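Long-range contacts in putative esterase aq_1494 (Aquifex aeolicus, PDB 2EGR), which is of unproven function but probably hydrolyses fatty acyl-CoA thioesters: residues A[5-11]-A[69-75]; A[29-33]-A[89-93]. One frame throughout, in Å; residues are numbered along the deposited sequence.

Contact 1 (A[5-11]-A[69-75])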
loop_
_atom_site.group_PDB
_atom_site.type_symbol
_atom_site.label_atom_id
_atom_site.label_comp_id
_atom_site.label_asym_id
_atom_site.label_seq_id
_atom_site.Cartn_x
_atom_site.Cartn_y
_atom_site.Cartn_z
ATOM N N TYR A 5 -2.303 -4.183 -21.084
ATOM C CA TYR A 5 -1.613 -4.736 -19.914
ATOM C C TYR A 5 -2.560 -5.686 -19.188
ATOM O O TYR A 5 -3.634 -5.305 -18.791
ATOM C CB TYR A 5 -1.147 -3.583 -19.003
ATOM C CG TYR A 5 -0.439 -4.028 -17.755
ATOM C CD1 TYR A 5 0.809 -4.649 -17.825
ATOM C CD2 TYR A 5 -1.003 -3.810 -16.472
ATOM C CE1 TYR A 5 1.474 -5.046 -16.679
ATOM C CE2 TYR A 5 -0.329 -4.214 -15.320
ATOM C CZ TYR A 5 0.904 -4.833 -15.433
ATOM O OH TYR A 5 1.614 -5.242 -14.303
ATOM N N ARG A 6 -2.190 -6.958 -19.028
ATOM C CA ARG A 6 -3.100 -7.925 -18.417
ATOM C C ARG A 6 -2.556 -8.364 -17.075
ATOM O O ARG A 6 -1.367 -8.675 -16.940
ATOM C CB ARG A 6 -3.284 -9.142 -19.339
ATOM C CG ARG A 6 -4.194 -10.196 -18.854
ATOM C CD ARG A 6 -4.857 -10.706 -20.188
ATOM N NE ARG A 6 -5.255 -12.052 -20.039
ATOM C CZ ARG A 6 -6.235 -12.679 -20.675
ATOM N NH1 ARG A 6 -7.061 -12.111 -21.578
ATOM N NH2 ARG A 6 -6.384 -13.919 -20.332
ATOM N N ARG A 7 -3.443 -8.410 -16.090
ATOM C CA ARG A 7 -3.068 -8.394 -14.694
ATOM C C ARG A 7 -4.118 -9.183 -13.911
ATOM O O ARG A 7 -5.306 -9.161 -14.248
ATOM C CB ARG A 7 -3.012 -6.903 -14.220
ATOM C CG ARG A 7 -2.658 -6.615 -12.755
ATOM C CD ARG A 7 -1.354 -7.214 -12.296
ATOM N NE ARG A 7 -0.762 -6.287 -11.326
ATOM C CZ ARG A 7 -1.113 -6.187 -10.054
ATOM N NH1 ARG A 7 -2.032 -6.983 -9.536
ATOM N NH2 ARG A 7 -0.513 -5.272 -9.293
ATOM N N ARG A 8 -3.676 -9.887 -12.866
ATOM C CA ARG A 8 -4.607 -10.529 -11.940
ATOM C C ARG A 8 -4.635 -9.807 -10.573
ATOM O O ARG A 8 -3.587 -9.402 -10.084
ATOM C CB ARG A 8 -4.173 -11.976 -11.763
ATOM C CG ARG A 8 -4.980 -12.794 -10.845
ATOM C CD ARG A 8 -4.355 -14.183 -10.774
ATOM N NE ARG A 8 -4.415 -14.832 -12.089
ATOM C CZ ARG A 8 -5.387 -15.644 -12.496
ATOM N NH1 ARG A 8 -6.420 -15.907 -11.732
ATOM N NH2 ARG A 8 -5.342 -16.172 -13.719
ATOM N N VAL A 9 -5.833 -9.679 -9.991
ATOM C CA VAL A 9 -6.013 -9.005 -8.670
ATOM C C VAL A 9 -5.386 -9.840 -7.570
ATOM O O VAL A 9 -5.697 -11.023 -7.426
ATOM C CB VAL A 9 -7.495 -8.772 -8.327
ATOM C CG1 VAL A 9 -7.616 -8.203 -6.846
ATOM C CG2 VAL A 9 -8.182 -7.844 -9.356
ATOM N N GLN A 10 -4.513 -9.216 -6.764
ATOM C CA GLN A 10 -3.883 -9.895 -5.604
ATOM C C GLN A 10 -4.687 -9.613 -4.338
ATOM O O GLN A 10 -5.383 -8.580 -4.260
ATOM C CB GLN A 10 -2.433 -9.375 -5.415
ATOM C CG GLN A 10 -1.440 -9.708 -6.571
ATOM C CD GLN A 10 -1.213 -11.203 -6.805
ATOM O OE1 GLN A 10 -1.372 -12.030 -5.917
ATOM N NE2 GLN A 10 -0.792 -11.543 -8.028
ATOM N N PHE A 11 -4.594 -10.506 -3.357
ATOM C CA PHE A 11 -5.457 -10.425 -2.179
ATOM C C PHE A 11 -5.249 -9.140 -1.428
ATOM O O PHE A 11 -6.227 -8.475 -1.032
ATOM C CB PHE A 11 -5.256 -11.607 -1.234
ATOM C CG PHE A 11 -6.444 -11.850 -0.343
ATOM C CD1 PHE A 11 -7.589 -12.506 -0.821
ATOM C CD2 PHE A 11 -6.429 -11.421 0.985
ATOM C CE1 PHE A 11 -8.723 -12.700 0.012
ATOM C CE2 PHE A 11 -7.537 -11.644 1.827
ATOM C CZ PHE A 11 -8.688 -12.306 1.342
ATOM N N TYR A 69 -10.914 -10.080 -5.790
ATOM C CA TYR A 69 -9.745 -10.919 -5.655
ATOM C C TYR A 69 -9.699 -11.971 -6.754
ATOM O O TYR A 69 -10.686 -12.681 -6.974
ATOM C CB TYR A 69 -9.692 -11.633 -4.272
ATOM C CG TYR A 69 -8.614 -12.687 -4.216
ATOM C CD1 TYR A 69 -7.260 -12.371 -4.494
ATOM C CD2 TYR A 69 -8.927 -14.027 -3.951
ATOM C CE1 TYR A 69 -6.258 -13.389 -4.477
ATOM C CE2 TYR A 69 -7.952 -15.005 -3.916
ATOM C CZ TYR A 69 -6.626 -14.688 -4.163
ATOM O OH TYR A 69 -5.692 -15.696 -4.132
ATOM N N ASP A 70 -8.520 -12.066 -7.387
ATOM C CA ASP A 70 -8.164 -13.105 -8.353
ATOM C C ASP A 70 -8.816 -12.881 -9.712
ATOM O O ASP A 70 -8.664 -13.753 -10.570
ATOM C CB ASP A 70 -8.479 -14.520 -7.829
ATOM C CG ASP A 70 -7.455 -15.564 -8.285
ATOM O OD1 ASP A 70 -6.302 -15.207 -8.526
ATOM O OD2 ASP A 70 -7.782 -16.757 -8.385
ATOM N N ASP A 71 -9.503 -11.745 -9.920
ATOM C CA ASP A 71 -10.052 -11.387 -11.244
ATOM C C ASP A 71 -8.911 -11.111 -12.202
ATOM O O ASP A 71 -7.926 -10.473 -11.835
ATOM C CB ASP A 71 -10.943 -10.144 -11.228
ATOM C CG ASP A 71 -12.355 -10.415 -10.744
ATOM O OD1 ASP A 71 -12.764 -11.578 -10.670
ATOM O OD2 ASP A 71 -13.065 -9.421 -10.488
ATOM N N VAL A 72 -9.038 -11.599 -13.433
ATOM C CA VAL A 72 -8.109 -11.212 -14.487
ATOM C C VAL A 72 -8.721 -10.014 -15.211
ATOM O O VAL A 72 -9.907 -10.026 -15.576
ATOM C CB VAL A 72 -7.784 -12.388 -15.448
ATOM C CG1 VAL A 72 -6.840 -11.897 -16.614
ATOM C CG2 VAL A 72 -7.127 -13.522 -14.667
ATOM N N PHE A 73 -7.928 -8.966 -15.365
ATOM C CA PHE A 73 -8.403 -7.748 -15.969
ATOM C C PHE A 73 -7.336 -7.224 -16.928
ATOM O O PHE A 73 -6.200 -7.698 -16.929
ATOM C CB PHE A 73 -8.845 -6.721 -14.887
ATOM C CG PHE A 73 -7.713 -6.182 -14.082
ATOM C CD1 PHE A 73 -7.006 -5.069 -14.515
ATOM C CD2 PHE A 73 -7.328 -6.825 -12.895
ATOM C CE1 PHE A 73 -5.934 -4.557 -13.771
ATOM C CE2 PHE A 73 -6.250 -6.347 -12.166
ATOM C CZ PHE A 73 -5.556 -5.218 -12.593
ATOM N N GLU A 74 -7.728 -6.287 -17.784
ATOM C CA GLU A 74 -6.808 -5.690 -18.731
ATOM C C GLU A 74 -6.987 -4.197 -18.648
ATOM O O GLU A 74 -8.103 -3.715 -18.560
ATOM C CB GLU A 74 -7.075 -6.203 -20.167
ATOM C CG GLU A 74 -6.903 -7.706 -20.262
ATOM C CD GLU A 74 -7.037 -8.229 -21.680
ATOM O OE1 GLU A 74 -7.695 -7.566 -22.495
ATOM O OE2 GLU A 74 -6.423 -9.276 -21.971
ATOM N N VAL A 75 -5.857 -3.507 -18.649
ATOM C CA VAL A 75 -5.771 -2.072 -18.798
ATOM C C VAL A 75 -5.365 -1.796 -20.266
ATOM O O VAL A 75 -4.259 -2.180 -20.709
ATOM C CB VAL A 75 -4.703 -1.535 -17.847
ATOM C CG1 VAL A 75 -4.572 -0.017 -17.966
ATOM C CG2 VAL A 75 -5.018 -2.003 -16.392
HETATM O O HOH W 1 -4.438 -13.559 -7.511
#

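Contact 2 (A[29-33]-A[89-93])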
loop_
_atom_site.group_PDB
_atom_site.type_symbol
_atom_site.label_atom_id
_atom_site.label_comp_id
_atom_site.label_asym_id
_atom_site.label_seq_id
_atom_site.Cartn_x
_atom_site.Cartn_y
_atom_site.Cartn_z
ATOM N N PHE A 29 -2.487 1.542 -13.313
ATOM C CA PHE A 29 -2.139 2.425 -14.464
ATOM C C PHE A 29 -0.650 2.677 -14.571
ATOM O O PHE A 29 -0.095 2.755 -15.668
ATOM C CB PHE A 29 -2.906 3.763 -14.393
ATOM C CG PHE A 29 -4.370 3.601 -14.213
ATOM C CD1 PHE A 29 -5.059 2.508 -14.770
ATOM C CD2 PHE A 29 -5.105 4.543 -13.481
ATOM C CE1 PHE A 29 -6.414 2.345 -14.587
ATOM C CE2 PHE A 29 -6.466 4.381 -13.305
ATOM C CZ PHE A 29 -7.138 3.295 -13.849
ATOM N N GLU A 30 0.035 2.847 -13.430
ATOM C CA GLU A 30 1.455 3.038 -13.443
ATOM C C GLU A 30 2.125 1.771 -13.975
ATOM O O GLU A 30 3.053 1.857 -14.796
ATOM C CB GLU A 30 1.966 3.360 -12.020
ATOM C CG GLU A 30 3.484 3.477 -11.901
ATOM C CD GLU A 30 3.946 3.575 -10.454
ATOM O OE1 GLU A 30 3.832 4.683 -9.858
ATOM O OE2 GLU A 30 4.445 2.547 -9.966
ATOM N N GLU A 31 1.680 0.606 -13.523
ATOM C CA GLU A 31 2.295 -0.617 -14.058
ATOM C C GLU A 31 2.119 -0.668 -15.597
ATOM O O GLU A 31 3.039 -1.099 -16.337
ATOM C CB GLU A 31 1.668 -1.848 -13.424
ATOM C CG GLU A 31 1.858 -1.941 -11.909
ATOM C CD GLU A 31 1.324 -3.261 -11.328
ATOM O OE1 GLU A 31 0.835 -4.149 -12.075
ATOM O OE2 GLU A 31 1.409 -3.397 -10.110
ATOM N N ALA A 32 0.924 -0.289 -16.056
ATOM C CA ALA A 32 0.630 -0.313 -17.500
ATOM C C ALA A 32 1.536 0.639 -18.269
ATOM O O ALA A 32 2.132 0.239 -19.291
ATOM C CB ALA A 32 -0.848 -0.084 -17.791
ATOM N N ARG A 33 1.692 1.883 -17.784
ATOM C CA ARG A 33 2.625 2.827 -18.399
ATOM C C ARG A 33 4.035 2.279 -18.450
ATOM O O ARG A 33 4.705 2.427 -19.458
ATOM C CB ARG A 33 2.643 4.174 -17.673
ATOM C CG ARG A 33 1.334 4.901 -17.745
ATOM C CD ARG A 33 1.545 6.351 -17.307
ATOM N NE ARG A 33 2.023 6.446 -15.920
ATOM C CZ ARG A 33 1.236 6.433 -14.834
ATOM N NH1 ARG A 33 -0.080 6.266 -14.923
ATOM N NH2 ARG A 33 1.798 6.539 -13.643
ATOM N N PHE A 89 -2.337 10.128 -21.081
ATOM C CA PHE A 89 -2.831 8.804 -21.386
ATOM C C PHE A 89 -4.269 8.634 -20.961
ATOM O O PHE A 89 -4.691 9.202 -19.939
ATOM C CB PHE A 89 -2.006 7.707 -20.672
ATOM C CG PHE A 89 -0.610 7.548 -21.184
ATOM C CD1 PHE A 89 -0.364 6.984 -22.431
ATOM C CD2 PHE A 89 0.473 7.906 -20.388
ATOM C CE1 PHE A 89 0.963 6.811 -22.882
ATOM C CE2 PHE A 89 1.796 7.730 -20.826
ATOM C CZ PHE A 89 2.039 7.197 -22.075
ATOM N N SER A 90 -5.010 7.844 -21.737
ATOM C CA SER A 90 -6.319 7.358 -21.333
ATOM C C SER A 90 -6.241 5.856 -21.086
ATOM O O SER A 90 -5.353 5.165 -21.618
ATOM C CB SER A 90 -7.442 7.733 -22.319
ATOM O OG SER A 90 -7.553 6.838 -23.407
ATOM N N TYR A 91 -7.112 5.374 -20.218
ATOM C CA TYR A 91 -7.091 3.985 -19.799
ATOM C C TYR A 91 -8.518 3.513 -19.747
ATOM O O TYR A 91 -9.424 4.258 -19.282
ATOM C CB TYR A 91 -6.470 3.783 -18.385
ATOM C CG TYR A 91 -5.173 4.472 -18.124
ATOM C CD1 TYR A 91 -3.977 3.801 -18.220
ATOM C CD2 TYR A 91 -5.144 5.793 -17.748
ATOM C CE1 TYR A 91 -2.771 4.439 -17.963
ATOM C CE2 TYR A 91 -3.961 6.444 -17.494
ATOM C CZ TYR A 91 -2.781 5.778 -17.613
ATOM O OH TYR A 91 -1.648 6.444 -17.329
ATOM N N ILE A 92 -8.752 2.299 -20.241
ATOM C CA ILE A 92 -9.979 1.581 -19.958
ATOM C C ILE A 92 -9.639 0.246 -19.299
ATOM O O ILE A 92 -8.784 -0.497 -19.782
ATOM C CB ILE A 92 -10.875 1.327 -21.227
ATOM C CG1 ILE A 92 -11.173 2.655 -21.925
ATOM C CG2 ILE A 92 -12.177 0.664 -20.820
ATOM C CD1 ILE A 92 -11.347 2.541 -23.449
ATOM N N VAL A 93 -10.286 -0.019 -18.174
ATOM C CA VAL A 93 -10.085 -1.288 -17.480
ATOM C C VAL A 93 -11.184 -2.244 -17.863
ATOM O O VAL A 93 -12.369 -1.979 -17.608
ATOM C CB VAL A 93 -10.028 -1.108 -15.948
ATOM C CG1 VAL A 93 -9.841 -2.500 -15.268
ATOM C CG2 VAL A 93 -8.901 -0.129 -15.577
#

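Contact 1 (A[5-11]-A[69-75])
Arg-7 and Phe-73 face each other as an antiparallel hydrogen-bonded pair: Phe-73 N donates a hydrogen bond to Arg-7 O at 2.9 Å and Arg-7 N donates one to Phe-73 O. Tyr-5 and Val-75 form the same kind of pair two residues away along each strand. Phe-73 CG sits between its backbone N and carbonyl carbon (chi1 68°), which lays the ring beneath Arg-7. Followed outward, Arg-7 first places CB over the face of that ring, 3.9 Å from the centroid in a CH-pi contact. CG then meets Phe-73 CZ. Bends at chi2 and chi3 carry the rest away from Phe-73: NE forms a salt bridge with Glu-31 of helix 22-39, NH1 turns back to Arg-8 O, which lies 2.9 Å away and in the guanidinium plane, and NH2 reaches Glu-13. Three acceptors thus fix the rotation of the guanidinium group.

The other face of the sheet bears Arg-6, Arg-8, Val-72 and Glu-74. Arg-8 rests one face of its guanidinium on Val-72 CG2, 3.3 Å from NH2, while NH1 makes a long, weak salt bridge to Asp-70 OD1. That carboxylate is also held by Arg-38 of the second subunit, and a water joins Asp-70 OD1 to Val-9 O.

Beyond the regular strands, Val-9 N still bonds Asp-71 O at 2.9 Å, and Asp-70 N approaches Val-9 O from above the carbonyl plane. Phe-11 then turns its edge to the face of Tyr-69 in a T-shaped pair, CD1 over the ring centre and the planes at 80°. Such pairing of the short N-terminal strand with strand 72-82, at one end of the sheet as counted within the chain, belongs to the curved antiparallel sheet of the hotdog fold.

Contact 2 (A[29-33]-A[89-93])
Helix 22-39 is the long helix that the hotdog sheet wraps around, and residues 29-33 carry its inner side onto strand 86-95. Phe-29 and Tyr-91 form the middle of the contact as an offset stack, with ring centroids 4.5 Å apart and planes inclined by 21°. Phe-29 adds a second touch: its CB lies over the tyrosine face, 3.6 Å from Tyr-91 CE1, so the phenylalanine meets that ring with both its stem and its own face. Farther along the strand, Val-93 CG2 closes on the edge of the Phe-29 ring at CE1, 3.6 Å away.

One helical turn on, Arg-33 leaves the backbone with CG anti to its carbonyl carbon (chi1 -64°) and bends at chi3. Its CD packs against Phe-89 CD2 at 3.6 Å, and the bend brings NH1 to Tyr-91 OH at 2.9 Å. The bond is fairly straight, 160° at the hydrogen, and the hydroxyl lies in the guanidinium plane. Thr-105 of strand 98-111 is a second partner of this buried oxygen, so two side chains secure the tyrosine tip while Phe-29 covers its ring. Arg-33 itself also touches Thr-105 and His-107 of that strand, and His-22 of the fourth subunit. The contact is thus part of the helix-to-sheet core, the 'sausage' held in its curved 'bun', that gives the hotdog fold its name.

The two contacts illustrate how one fold uses different chemistry at a partly buried edge and in its core. Contact 1, its centre about 15 Å from that of the chain, joins strands 3-8 and 72-82 chiefly through backbone bonds, with ion pairs on both faces and the Phe-73 ring packed under Arg-7. Contact 2, its centre about 3 Å from the chain's, is buried and joins helix to sheet through side-chain packing and one side-chain hydrogen bond, with no backbone hydrogen bond between the segments. They meet directly: Glu-31 OE1 probably accepts a hydrogen bond from Tyr-5 OH at 2.6 Å, while Ala-32 CB packs against Tyr-5 CB and Val-75 CG1. Both contacts reach the second subunit.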